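Local atomic coordinates of cellulose 1,4-beta-cellobiosidase (Thermobifida fusca, PDB entry 4JJJ), a protein that probably hydrolyses cellulose, releasing cellobiose, through its family 48 glycoside hydrolase catalytic domain, the part of the longer enzyme described here. Residues Ala5-Tyr10 with Gly64-Asp69; Glu11-Pro16 with His618-Gln623; Leu28-Ser33 with Ser54-Leu59. The protein carries 1 engineered substitution. All blocks are in the same frame, centred on the assembly; numbering follows the deposited sequence.

Contact 1. Residues Ala5-Tyr10 with Gly64-Asp69; sequences AFLEQY and GRVTGD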
loop_
_atom_site.group_PDB
_atom_site.type_symbol
_atom_site.label_atom_id
_atom_site.label_comp_id
_atom_site.label_asym_id
_atom_site.label_seq_id
_atom_site.Cartn_x
_atom_site.Cartn_y
_atom_site.Cartn_z
ATOM N N ALA A 5 -21.676 13.877 -12.340
ATOM C CA ALA A 5 -20.469 14.302 -11.517
ATOM C C ALA A 5 -19.348 13.312 -11.722
ATOM O O ALA A 5 -18.167 13.746 -11.829
ATOM C CB ALA A 5 -20.817 14.481 -10.084
ATOM N N PHE A 6 -19.677 12.009 -11.703
ATOM C CA PHE A 6 -18.661 10.992 -12.011
ATOM C C PHE A 6 -18.021 11.322 -13.366
ATOM O O PHE A 6 -16.828 11.332 -13.522
ATOM C CB PHE A 6 -19.251 9.588 -12.012
ATOM C CG PHE A 6 -18.331 8.603 -12.667
ATOM C CD1 PHE A 6 -17.195 8.183 -12.064
ATOM C CD2 PHE A 6 -18.617 8.147 -13.934
ATOM C CE1 PHE A 6 -16.291 7.323 -12.736
ATOM C CE2 PHE A 6 -17.765 7.282 -14.572
ATOM C CZ PHE A 6 -16.603 6.884 -14.014
ATOM N N LEU A 7 -18.859 11.506 -14.378
ATOM C CA LEU A 7 -18.265 11.600 -15.716
ATOM C C LEU A 7 -17.415 12.898 -15.787
ATOM O O LEU A 7 -16.416 12.870 -16.467
ATOM C CB LEU A 7 -19.375 11.555 -16.792
ATOM C CG LEU A 7 -19.943 10.203 -17.088
ATOM C CD1 LEU A 7 -21.324 10.417 -17.807
ATOM C CD2 LEU A 7 -18.877 9.288 -17.806
ATOM N N GLU A 8 -17.812 13.943 -15.125
ATOM C CA GLU A 8 -17.053 15.211 -15.137
ATOM C C GLU A 8 -15.665 14.999 -14.522
ATOM O O GLU A 8 -14.656 15.444 -15.058
ATOM C CB GLU A 8 -17.810 16.301 -14.436
ATOM C CG GLU A 8 -17.006 17.537 -14.211
ATOM C CD GLU A 8 -17.788 18.591 -13.561
ATOM O OE1 GLU A 8 -18.417 18.391 -12.445
ATOM O OE2 GLU A 8 -17.616 19.740 -14.194
ATOM N N GLN A 9 -15.666 14.398 -13.341
ATOM C CA GLN A 9 -14.403 14.098 -12.652
ATOM C C GLN A 9 -13.537 13.140 -13.458
ATOM O O GLN A 9 -12.315 13.347 -13.599
ATOM C CB GLN A 9 -14.776 13.538 -11.256
ATOM C CG GLN A 9 -13.592 13.172 -10.365
ATOM C CD GLN A 9 -12.753 14.321 -9.870
ATOM O OE1 GLN A 9 -12.953 15.515 -10.192
ATOM N NE2 GLN A 9 -11.762 13.972 -9.047
ATOM N N TYR A 10 -14.115 12.028 -13.993
ATOM C CA TYR A 10 -13.455 11.111 -14.866
ATOM C C TYR A 10 -12.760 11.876 -15.992
ATOM O O TYR A 10 -11.601 11.642 -16.325
ATOM C CB TYR A 10 -14.455 10.088 -15.376
ATOM C CG TYR A 10 -13.897 9.107 -16.358
ATOM C CD1 TYR A 10 -13.864 9.426 -17.709
ATOM C CD2 TYR A 10 -13.310 7.898 -15.969
ATOM C CE1 TYR A 10 -13.301 8.565 -18.634
ATOM C CE2 TYR A 10 -12.745 7.061 -16.856
ATOM C CZ TYR A 10 -12.712 7.329 -18.224
ATOM O OH TYR A 10 -12.171 6.434 -19.126
ATOM N N GLY A 64 -16.653 1.539 -17.319
ATOM C CA GLY A 64 -17.429 0.436 -17.875
ATOM C C GLY A 64 -18.811 0.284 -17.390
ATOM O O GLY A 64 -19.731 0.021 -18.149
ATOM N N ARG A 65 -19.022 0.453 -16.099
ATOM C CA ARG A 65 -20.359 0.380 -15.525
ATOM C C ARG A 65 -21.276 1.401 -16.135
ATOM O O ARG A 65 -22.406 1.098 -16.548
ATOM C CB ARG A 65 -20.368 0.571 -14.010
ATOM C CG ARG A 65 -21.744 0.505 -13.378
ATOM C CD ARG A 65 -21.810 0.775 -11.873
ATOM N NE ARG A 65 -23.176 0.463 -11.455
ATOM C CZ ARG A 65 -24.213 1.245 -11.630
ATOM N NH1 ARG A 65 -24.138 2.547 -11.959
ATOM N NH2 ARG A 65 -25.395 0.707 -11.373
ATOM N N VAL A 66 -20.756 2.600 -16.248
ATOM C CA VAL A 66 -21.569 3.731 -16.596
ATOM C C VAL A 66 -21.821 3.715 -18.135
ATOM O O VAL A 66 -22.932 4.107 -18.590
ATOM C CB VAL A 66 -20.900 5.077 -16.155
ATOM C CG1 VAL A 66 -21.556 6.259 -16.813
ATOM C CG2 VAL A 66 -21.003 5.229 -14.619
ATOM N N THR A 67 -20.889 3.269 -18.911
ATOM C CA THR A 67 -20.969 3.406 -20.376
ATOM C C THR A 67 -21.109 2.110 -21.131
ATOM O O THR A 67 -21.431 2.093 -22.345
ATOM C CB THR A 67 -19.738 4.113 -20.976
ATOM O OG1 THR A 67 -18.541 3.296 -20.815
ATOM C CG2 THR A 67 -19.544 5.503 -20.417
ATOM N N GLY A 68 -20.851 0.975 -20.518
ATOM C CA GLY A 68 -20.654 -0.306 -21.188
ATOM C C GLY A 68 -19.452 -0.497 -22.016
ATOM O O GLY A 68 -19.338 -1.525 -22.685
ATOM N N ASP A 69 -18.485 0.409 -21.998
ATOM C CA ASP A 69 -17.248 0.293 -22.744
ATOM C C ASP A 69 -16.164 -0.186 -21.800
ATOM O O ASP A 69 -15.769 0.568 -20.872
ATOM C CB ASP A 69 -16.831 1.628 -23.322
ATOM C CG ASP A 69 -15.486 1.565 -24.060
ATOM O OD1 ASP A 69 -14.990 0.458 -24.363
ATOM O OD2 ASP A 69 -14.916 2.667 -24.374
#
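Val66 reaches across to helix 2-14 with both methyls, one for each of two neighbouring side chains. Its CG2 lies 3.8 Å from Phe6 CD2 and equally close to CE2, meeting that side of the ring obliquely, while CG1 approaches Leu7 CD2 more loosely, at 4.2 Å. A beta-branched valine suits the place, because its two methyls diverge from one carbon and can serve two partners at once; Phe6 answers with a broad apolar ring and Leu7 with a branched apolar end. Phe6 presents its ring because CG stands anti to the backbone N (chi1 165°), and CB of Tyr10, one turn later, covers part of one ring face at 4.1 Å above its plane. Behind Val66 the helix 50-67 ends: Gly68, the first residue past it, has a positive phi, which glycine accepts readily. Thr67 OG1 accepts a hydrogen bond from Asp69 N at 3.1 Å, forming an ST turn, and Asp69 OD1 in turn caps the backbone N of Lys71. The contact thus joins helix 2-14 to the C-terminal end of helix 50-67, with helix 620-637 packing against Ala5, Phe6 and Gln9, and helix 71-83 following the turn.

Contact 2. Residues Glu11-Pro16 with His618-Gln623; sequences EKIKDP and HRFWAQ. With ZN (zinc ion), chain P; GLC (alpha-D-glucopyranose), chain C; BGC (beta-D-glucopyranose), chain B; BGC (beta-D-glucopyranose), chain D.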
loop_
_atom_site.group_PDB
_atom_site.type_symbol
_atom_site.label_atom_id
_atom_site.label_comp_id
_atom_site.label_asym_id
_atom_site.label_seq_id
_atom_site.Cartn_x
_atom_site.Cartn_y
_atom_site.Cartn_z
ATOM N N GLU A 11 -13.520 12.759 -16.679
ATOM C CA GLU A 11 -12.970 13.521 -17.795
ATOM C C GLU A 11 -11.797 14.366 -17.427
ATOM O O GLU A 11 -10.815 14.411 -18.136
ATOM C CB GLU A 11 -14.104 14.336 -18.480
ATOM C CG GLU A 11 -13.736 14.868 -19.876
ATOM C CD GLU A 11 -12.808 16.077 -19.863
ATOM O OE1 GLU A 11 -12.705 16.851 -18.886
ATOM O OE2 GLU A 11 -12.152 16.242 -20.920
ATOM N N LYS A 12 -11.855 14.993 -16.289
ATOM C CA LYS A 12 -10.688 15.745 -15.777
ATOM C C LYS A 12 -9.420 14.900 -15.578
ATOM O O LYS A 12 -8.354 15.239 -15.936
ATOM C CB LYS A 12 -11.057 16.456 -14.471
ATOM C CG LYS A 12 -11.995 17.667 -14.578
ATOM C CD LYS A 12 -12.504 18.135 -13.224
ATOM C CE LYS A 12 -13.482 19.271 -13.215
ATOM N NZ LYS A 12 -13.870 19.671 -11.870
ATOM N N ILE A 13 -9.639 13.728 -14.984
ATOM C CA ILE A 13 -8.537 12.819 -14.676
ATOM C C ILE A 13 -7.909 12.371 -15.987
ATOM O O ILE A 13 -6.687 12.184 -16.139
ATOM C CB ILE A 13 -9.056 11.679 -13.789
ATOM C CG1 ILE A 13 -9.456 12.149 -12.428
ATOM C CG2 ILE A 13 -7.928 10.698 -13.625
ATOM C CD1 ILE A 13 -10.177 11.160 -11.626
ATOM N N LYS A 14 -8.733 12.109 -17.016
ATOM C CA LYS A 14 -8.263 11.511 -18.257
ATOM C C LYS A 14 -7.865 12.589 -19.316
ATOM O O LYS A 14 -7.367 12.169 -20.388
ATOM C CB LYS A 14 -9.347 10.581 -18.839
ATOM C CG LYS A 14 -9.708 9.415 -17.949
ATOM C CD LYS A 14 -8.567 8.430 -17.804
ATOM C CE LYS A 14 -8.086 7.839 -19.071
ATOM N NZ LYS A 14 -9.103 7.098 -19.833
ATOM N N ASP A 15 -8.147 13.859 -19.053
ATOM C CA ASP A 15 -7.747 14.919 -20.010
ATOM C C ASP A 15 -6.242 15.184 -19.920
ATOM O O ASP A 15 -5.718 15.510 -18.877
ATOM C CB ASP A 15 -8.632 16.166 -19.722
ATOM C CG ASP A 15 -8.372 17.307 -20.714
ATOM O OD1 ASP A 15 -7.235 17.457 -21.209
ATOM O OD2 ASP A 15 -9.312 18.064 -20.932
ATOM N N PRO A 16 -5.496 14.943 -21.014
ATOM C CA PRO A 16 -4.046 15.109 -20.913
ATOM C C PRO A 16 -3.576 16.454 -20.388
ATOM O O PRO A 16 -2.503 16.533 -19.743
ATOM C CB PRO A 16 -3.553 14.930 -22.357
ATOM C CG PRO A 16 -4.688 14.625 -23.185
ATOM C CD PRO A 16 -5.953 14.596 -22.361
ATOM N N HIS A 618 -3.577 17.329 -6.106
ATOM C CA HIS A 618 -4.395 16.399 -6.938
ATOM C C HIS A 618 -3.621 15.082 -6.969
ATOM O O HIS A 618 -2.924 14.725 -7.920
ATOM C CB HIS A 618 -4.589 17.025 -8.295
ATOM C CG HIS A 618 -5.286 18.338 -8.198
ATOM N ND1 HIS A 618 -4.564 19.481 -8.035
ATOM C CD2 HIS A 618 -6.596 18.735 -8.190
ATOM C CE1 HIS A 618 -5.369 20.521 -7.914
ATOM N NE2 HIS A 618 -6.607 20.101 -8.053
ATOM N N ARG A 619 -3.775 14.253 -5.915
ATOM C CA ARG A 619 -3.265 12.890 -5.804
ATOM C C ARG A 619 -4.142 12.003 -6.661
ATOM O O ARG A 619 -5.339 12.046 -6.551
ATOM C CB ARG A 619 -3.284 12.390 -4.381
ATOM C CG ARG A 619 -2.311 13.176 -3.458
ATOM C CD ARG A 619 -2.570 12.679 -2.004
ATOM N NE ARG A 619 -1.660 13.342 -1.066
ATOM C CZ ARG A 619 -1.874 14.509 -0.497
ATOM N NH1 ARG A 619 -2.951 15.206 -0.755
ATOM N NH2 ARG A 619 -0.968 14.955 0.355
ATOM N N PHE A 620 -3.509 11.220 -7.485
ATOM C CA PHE A 620 -4.288 10.325 -8.402
ATOM C C PHE A 620 -5.332 9.474 -7.678
ATOM O O PHE A 620 -6.513 9.437 -8.036
ATOM C CB PHE A 620 -3.370 9.488 -9.229
ATOM C CG PHE A 620 -4.079 8.640 -10.267
ATOM C CD1 PHE A 620 -4.582 9.228 -11.448
ATOM C CD2 PHE A 620 -4.327 7.280 -10.095
ATOM C CE1 PHE A 620 -5.249 8.496 -12.413
ATOM C CE2 PHE A 620 -5.014 6.556 -11.057
ATOM C CZ PHE A 620 -5.482 7.156 -12.218
ATOM N N TRP A 621 -4.887 8.790 -6.652
ATOM C CA TRP A 621 -5.745 7.874 -5.921
ATOM C C TRP A 621 -6.897 8.658 -5.346
ATOM O O TRP A 621 -7.995 8.171 -5.321
ATOM C CB TRP A 621 -4.981 7.103 -4.902
ATOM C CG TRP A 621 -4.576 7.776 -3.585
ATOM C CD1 TRP A 621 -3.361 8.226 -3.248
ATOM C CD2 TRP A 621 -5.421 8.075 -2.418
ATOM N NE1 TRP A 621 -3.357 8.726 -1.994
ATOM C CE2 TRP A 621 -4.600 8.614 -1.438
ATOM C CE3 TRP A 621 -6.762 7.806 -2.098
ATOM C CZ2 TRP A 621 -5.047 8.950 -0.190
ATOM C CZ3 TRP A 621 -7.211 8.120 -0.878
ATOM C CH2 TRP A 621 -6.358 8.711 0.096
ATOM N N ALA A 622 -6.684 9.844 -4.842
ATOM C CA ALA A 622 -7.724 10.621 -4.170
ATOM C C ALA A 622 -8.760 11.073 -5.203
ATOM O O ALA A 622 -9.957 11.137 -4.939
ATOM C CB ALA A 622 -7.127 11.812 -3.421
ATOM N N GLN A 623 -8.261 11.553 -6.363
ATOM C CA GLN A 623 -9.172 12.014 -7.401
ATOM C C GLN A 623 -10.021 10.873 -7.908
ATOM O O GLN A 623 -11.209 11.061 -8.197
ATOM C CB GLN A 623 -8.400 12.712 -8.526
ATOM C CG GLN A 623 -7.587 13.945 -8.051
ATOM C CD GLN A 623 -8.496 14.982 -7.386
ATOM O OE1 GLN A 623 -9.500 15.421 -7.979
ATOM N NE2 GLN A 623 -8.199 15.372 -6.183
HETATM ZN ZN ZN P . -11.208 17.837 -21.438
HETATM C C1 GLC C . -1.654 13.070 4.662
HETATM C C2 GLC C . -1.137 11.855 5.319
HETATM C C3 GLC C . -0.404 10.952 4.292
HETATM C C4 GLC C . -1.325 10.617 3.114
HETATM C C5 GLC C . -1.866 11.950 2.590
HETATM C C6 GLC C . -2.882 11.852 1.490
HETATM O O1 GLC C . -0.504 13.674 4.220
HETATM O O2 GLC C . -0.077 12.256 6.293
HETATM O O3 GLC C . 0.131 9.793 4.909
HETATM O O4 GLC C . -0.555 10.012 2.054
HETATM O O5 GLC C . -2.534 12.659 3.637
HETATM O O6 GLC C . -4.003 11.207 1.983
HETATM C C2 BGC B . -1.301 11.423 5.554
HETATM C C3 BGC B . -0.562 10.590 4.514
HETATM C C4 BGC B . -1.357 10.540 3.192
HETATM C C5 BGC B . -1.902 11.895 2.700
HETATM C C6 BGC B . -2.952 11.762 1.594
HETATM C C1 BGC B . -1.743 12.747 4.978
HETATM O O1 BGC B . -2.503 13.427 6.031
HETATM O O2 BGC B . -0.336 11.578 6.648
HETATM O O3 BGC B . -0.329 9.262 4.995
HETATM O O4 BGC B . -0.581 9.995 2.123
HETATM O O5 BGC B . -2.535 12.586 3.776
HETATM O O6 BGC B . -4.126 11.123 2.025
HETATM C C2 BGC D . -0.322 8.398 0.405
HETATM C C3 BGC D . -0.619 6.972 -0.053
HETATM C C4 BGC D . -0.302 5.961 1.087
HETATM C C5 BGC D . -0.907 6.402 2.443
HETATM C C6 BGC D . -0.428 5.500 3.557
HETATM C C1 BGC D . -1.003 8.722 1.721
HETATM O O2 BGC D . -0.798 9.321 -0.565
HETATM O O3 BGC D . 0.170 6.727 -1.244
HETATM O O4 BGC D . -0.802 4.667 0.693
HETATM O O5 BGC D . -0.523 7.762 2.682
HETATM O O6 BGC D . 0.984 5.497 3.637
#
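Phe620 and Gln623, one helical turn apart, both meet Ile13 of helix 2-14. Before them His618 is held by Glu35 and Asp537, one at each ring nitrogen. Arg619, at the N-cap position, extends its chain toward the sugar, and C6 of the glucose, modelled in both alpha and beta forms, lies over one face of its guanidinium, toward the rim. Salt bridges to Glu40 and Glu545 hold the group there. Phe620 crosses Ile13 at about a right angle, CE1 meeting Ile13 CG2 at 3.7 Å. Trp621 leaves the helix on the sugar side: NE1 donates to O2 of the chain D glucose at 3.0 Å, with a nearly straight N-H...O angle of 162°, in the plane of the indole, a flat aromatic donor well suited to a sugar hydroxyl. Gln623 meets Ile13 CD1 with its CB at 3.9 Å and its backbone O at 3.6 Å, so the methyl rests on the helix backbone; its amide NE2 bonds Ile541 O. Ile13 CG2 serves Phe620 and the longer CG1-CD1 branch serves Gln623, so a beta-branched isoleucine suits the place. Beyond it, Glu11 OE2 and Asp15 OD2 bind a zinc ion at 1.9 and 2.0 Å. Within the (alpha/alpha)6 fold of the family 48 catalytic domain, this contact joins the first and last helices, the latter starting at the glycan-binding pocket.

Contact 3. Residues Leu28-Ser33 with Ser54-Leu59; sequences LVPYHS and SYYLWL. With BGC (beta-D-glucopyranose), chain D.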
loop_
_atom_site.group_PDB
_atom_site.type_symbol
_atom_site.label_atom_id
_atom_site.label_comp_id
_atom_site.label_asym_id
_atom_site.label_seq_id
_atom_site.Cartn_x
_atom_site.Cartn_y
_atom_site.Cartn_z
ATOM N N LEU A 28 -1.168 4.409 -20.796
ATOM C CA LEU A 28 -1.079 5.446 -19.784
ATOM C C LEU A 28 -0.520 4.896 -18.474
ATOM O O LEU A 28 -0.916 3.851 -18.028
ATOM C CB LEU A 28 -2.462 6.025 -19.540
ATOM C CG LEU A 28 -3.160 6.603 -20.745
ATOM C CD1 LEU A 28 -4.519 7.068 -20.370
ATOM C CD2 LEU A 28 -2.400 7.724 -21.331
ATOM N N VAL A 29 0.355 5.692 -17.904
ATOM C CA VAL A 29 0.940 5.430 -16.586
ATOM C C VAL A 29 0.600 6.613 -15.675
ATOM O O VAL A 29 1.028 7.750 -15.901
ATOM C CB VAL A 29 2.460 5.230 -16.679
ATOM C CG1 VAL A 29 3.100 5.007 -15.265
ATOM C CG2 VAL A 29 2.794 4.084 -17.564
ATOM N N PRO A 30 -0.209 6.372 -14.636
ATOM C CA PRO A 30 -0.568 7.480 -13.749
ATOM C C PRO A 30 0.590 7.889 -12.866
ATOM O O PRO A 30 1.387 7.038 -12.476
ATOM C CB PRO A 30 -1.671 6.902 -12.845
ATOM C CG PRO A 30 -1.339 5.437 -12.788
ATOM C CD PRO A 30 -0.869 5.129 -14.235
ATOM N N TYR A 31 0.691 9.159 -12.569
ATOM C CA TYR A 31 1.603 9.656 -11.552
ATOM C C TYR A 31 0.962 9.518 -10.209
ATOM O O TYR A 31 -0.242 9.457 -10.084
ATOM C CB TYR A 31 1.875 11.133 -11.815
ATOM C CG TYR A 31 2.597 11.497 -13.115
ATOM C CD1 TYR A 31 3.852 10.947 -13.437
ATOM C CD2 TYR A 31 2.071 12.434 -13.954
ATOM C CE1 TYR A 31 4.550 11.366 -14.553
ATOM C CE2 TYR A 31 2.762 12.822 -15.081
ATOM C CZ TYR A 31 3.970 12.273 -15.348
ATOM O OH TYR A 31 4.685 12.703 -16.500
ATOM N N HIS A 32 1.786 9.583 -9.145
ATOM C CA HIS A 32 1.259 9.660 -7.771
ATOM C C HIS A 32 0.350 10.880 -7.622
ATOM O O HIS A 32 -0.723 10.837 -7.071
ATOM C CB HIS A 32 2.384 9.669 -6.762
ATOM C CG HIS A 32 1.869 9.864 -5.357
ATOM N ND1 HIS A 32 1.228 8.853 -4.661
ATOM C CD2 HIS A 32 1.935 10.923 -4.521
ATOM C CE1 HIS A 32 0.896 9.293 -3.475
ATOM N NE2 HIS A 32 1.336 10.537 -3.334
ATOM N N SER A 33 0.824 11.986 -8.197
ATOM C CA SER A 33 0.064 13.266 -8.169
ATOM C C SER A 33 0.450 14.154 -9.308
ATOM O O SER A 33 1.512 14.051 -9.894
ATOM C CB SER A 33 0.263 14.014 -6.831
ATOM O OG SER A 33 1.625 14.222 -6.605
ATOM N N SER A 54 -3.859 0.387 -9.137
ATOM C CA SER A 54 -5.101 -0.227 -8.672
ATOM C C SER A 54 -6.254 0.726 -8.756
ATOM O O SER A 54 -7.384 0.353 -9.071
ATOM C CB SER A 54 -4.935 -0.845 -7.297
ATOM O OG SER A 54 -4.730 0.074 -6.246
ATOM N N TYR A 55 -6.004 2.023 -8.478
ATOM C CA TYR A 55 -7.006 3.034 -8.597
ATOM C C TYR A 55 -7.367 3.357 -10.067
ATOM O O TYR A 55 -8.510 3.644 -10.369
ATOM C CB TYR A 55 -6.613 4.311 -7.833
ATOM C CG TYR A 55 -6.981 4.277 -6.388
ATOM C CD1 TYR A 55 -8.229 4.750 -5.963
ATOM C CD2 TYR A 55 -6.099 3.797 -5.418
ATOM C CE1 TYR A 55 -8.548 4.725 -4.633
ATOM C CE2 TYR A 55 -6.464 3.736 -4.044
ATOM C CZ TYR A 55 -7.647 4.213 -3.654
ATOM O OH TYR A 55 -8.041 4.241 -2.340
ATOM N N TYR A 56 -6.391 3.242 -10.960
ATOM C CA TYR A 56 -6.614 3.429 -12.392
ATOM C C TYR A 56 -7.573 2.356 -12.872
ATOM O O TYR A 56 -8.565 2.630 -13.549
ATOM C CB TYR A 56 -5.290 3.398 -13.109
ATOM C CG TYR A 56 -5.266 3.565 -14.622
ATOM C CD1 TYR A 56 -6.336 4.084 -15.356
ATOM C CD2 TYR A 56 -4.107 3.137 -15.322
ATOM C CE1 TYR A 56 -6.240 4.188 -16.769
ATOM C CE2 TYR A 56 -4.011 3.223 -16.705
ATOM C CZ TYR A 56 -5.119 3.706 -17.362
ATOM O OH TYR A 56 -5.032 3.683 -18.786
ATOM N N LEU A 57 -7.370 1.137 -12.420
ATOM C CA LEU A 57 -8.319 0.021 -12.717
ATOM C C LEU A 57 -9.679 0.430 -12.222
ATOM O O LEU A 57 -10.717 0.262 -12.911
ATOM C CB LEU A 57 -7.910 -1.262 -12.103
ATOM C CG LEU A 57 -6.596 -1.828 -12.578
ATOM C CD1 LEU A 57 -6.259 -3.072 -11.786
ATOM C CD2 LEU A 57 -6.618 -2.165 -14.099
ATOM N N TRP A 58 -9.770 0.878 -10.942
ATOM C CA TRP A 58 -11.042 1.195 -10.334
ATOM C C TRP A 58 -11.816 2.238 -11.146
ATOM O O TRP A 58 -13.052 2.129 -11.396
ATOM C CB TRP A 58 -10.887 1.672 -8.895
ATOM C CG TRP A 58 -12.000 1.453 -7.980
ATOM C CD1 TRP A 58 -13.300 1.029 -8.216
ATOM C CD2 TRP A 58 -11.890 1.587 -6.542
ATOM N NE1 TRP A 58 -13.982 0.911 -7.032
ATOM C CE2 TRP A 58 -13.144 1.273 -5.984
ATOM C CE3 TRP A 58 -10.827 2.003 -5.705
ATOM C CZ2 TRP A 58 -13.395 1.313 -4.601
ATOM C CZ3 TRP A 58 -11.067 2.040 -4.301
ATOM C CH2 TRP A 58 -12.332 1.670 -3.769
ATOM N N LEU A 59 -11.092 3.290 -11.633
ATOM C CA LEU A 59 -11.731 4.326 -12.383
ATOM C C LEU A 59 -12.287 3.791 -13.696
ATOM O O LEU A 59 -13.432 4.133 -14.058
ATOM C CB LEU A 59 -10.686 5.370 -12.706
ATOM C CG LEU A 59 -11.166 6.656 -13.434
ATOM C CD1 LEU A 59 -11.955 7.546 -12.506
ATOM C CD2 LEU A 59 -9.987 7.391 -14.018
HETATM C C2 BGC D . -0.322 8.398 0.405
HETATM C C3 BGC D . -0.619 6.972 -0.053
HETATM C C4 BGC D . -0.302 5.961 1.087
HETATM C C5 BGC D . -0.907 6.402 2.443
HETATM C C6 BGC D . -0.428 5.500 3.557
HETATM C C1 BGC D . -1.003 8.722 1.721
HETATM O O2 BGC D . -0.798 9.321 -0.565
HETATM O O3 BGC D . 0.170 6.727 -1.244
HETATM O O4 BGC D . -0.802 4.667 0.693
HETATM O O5 BGC D . -0.523 7.762 2.682
HETATM O O6 BGC D . 0.984 5.497 3.637
HETATM O O HOH W 1 -3.397 2.515 -20.629
#
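Leu28 lies against the hydroxyl end of Tyr56, its CB 3.6 Å from OH. The two side chains cross at about a right angle, so the leucine covers the end of the phenol while a water bridges its backbone N to the hydroxyl. This water accepts from Leu28 N at 2.9 Å and donates to Tyr56 OH at 2.7 Å, lying in the plane of the ring at its edge. The hydroxyl thus gains a polar partner beside an apolar side chain. Leu28 O also lies 3.4 Å from Tyr56 CE2. Pro30 faces the helix too, and its CD sits 4.0 Å from Tyr56 CD2, meeting the ring obliquely; the compact pyrrolidine ring offers an apolar surface to it. A chi1 of 180° directs the Tyr56 ring off helix 50-67 toward the strand, and chi2 (17°) sets how its plane is turned there, where Phe21 packs edge-to-face against it. Past the strand, Tyr31 stacks on His46 and hydrogen-bonds Asp153, and those two residues bind a zinc ion. His32 then turns to the sugar, with CE1 3.4 Å from O2 of the chain D glucose, near the ring plane, while NE2 bonds Glu40. The arrangement is a beta hairpin, strands 21-24 and 27-30, laid on a barrel helix, and its exit delivers His32 to the glycan-binding pocket of the family 48 catalytic domain.

From the N terminus, helix 2-14 supplies the first segments of contacts 1 and 2. Contact 3 closes the shortest loop, from strand 27-30 to helix 50-67, and lies within the spans of both others. Contact 1 closes when the end of helix 50-67 returns to helix 2-14; contact 2 closes only after some 600 residues, at helix 620-637, and its span crosses that of contact 1. Gln9 NE2 to Gln623 OE1 joins contacts 1 and 2, Tyr10 packs on Leu59 between contacts 1 and 3, and Phe620 N to His32 O joins contacts 2 and 3. Together they tie both chain ends to the hairpin and helix 50-67, with contacts 2 and 3 reaching the bound glucose.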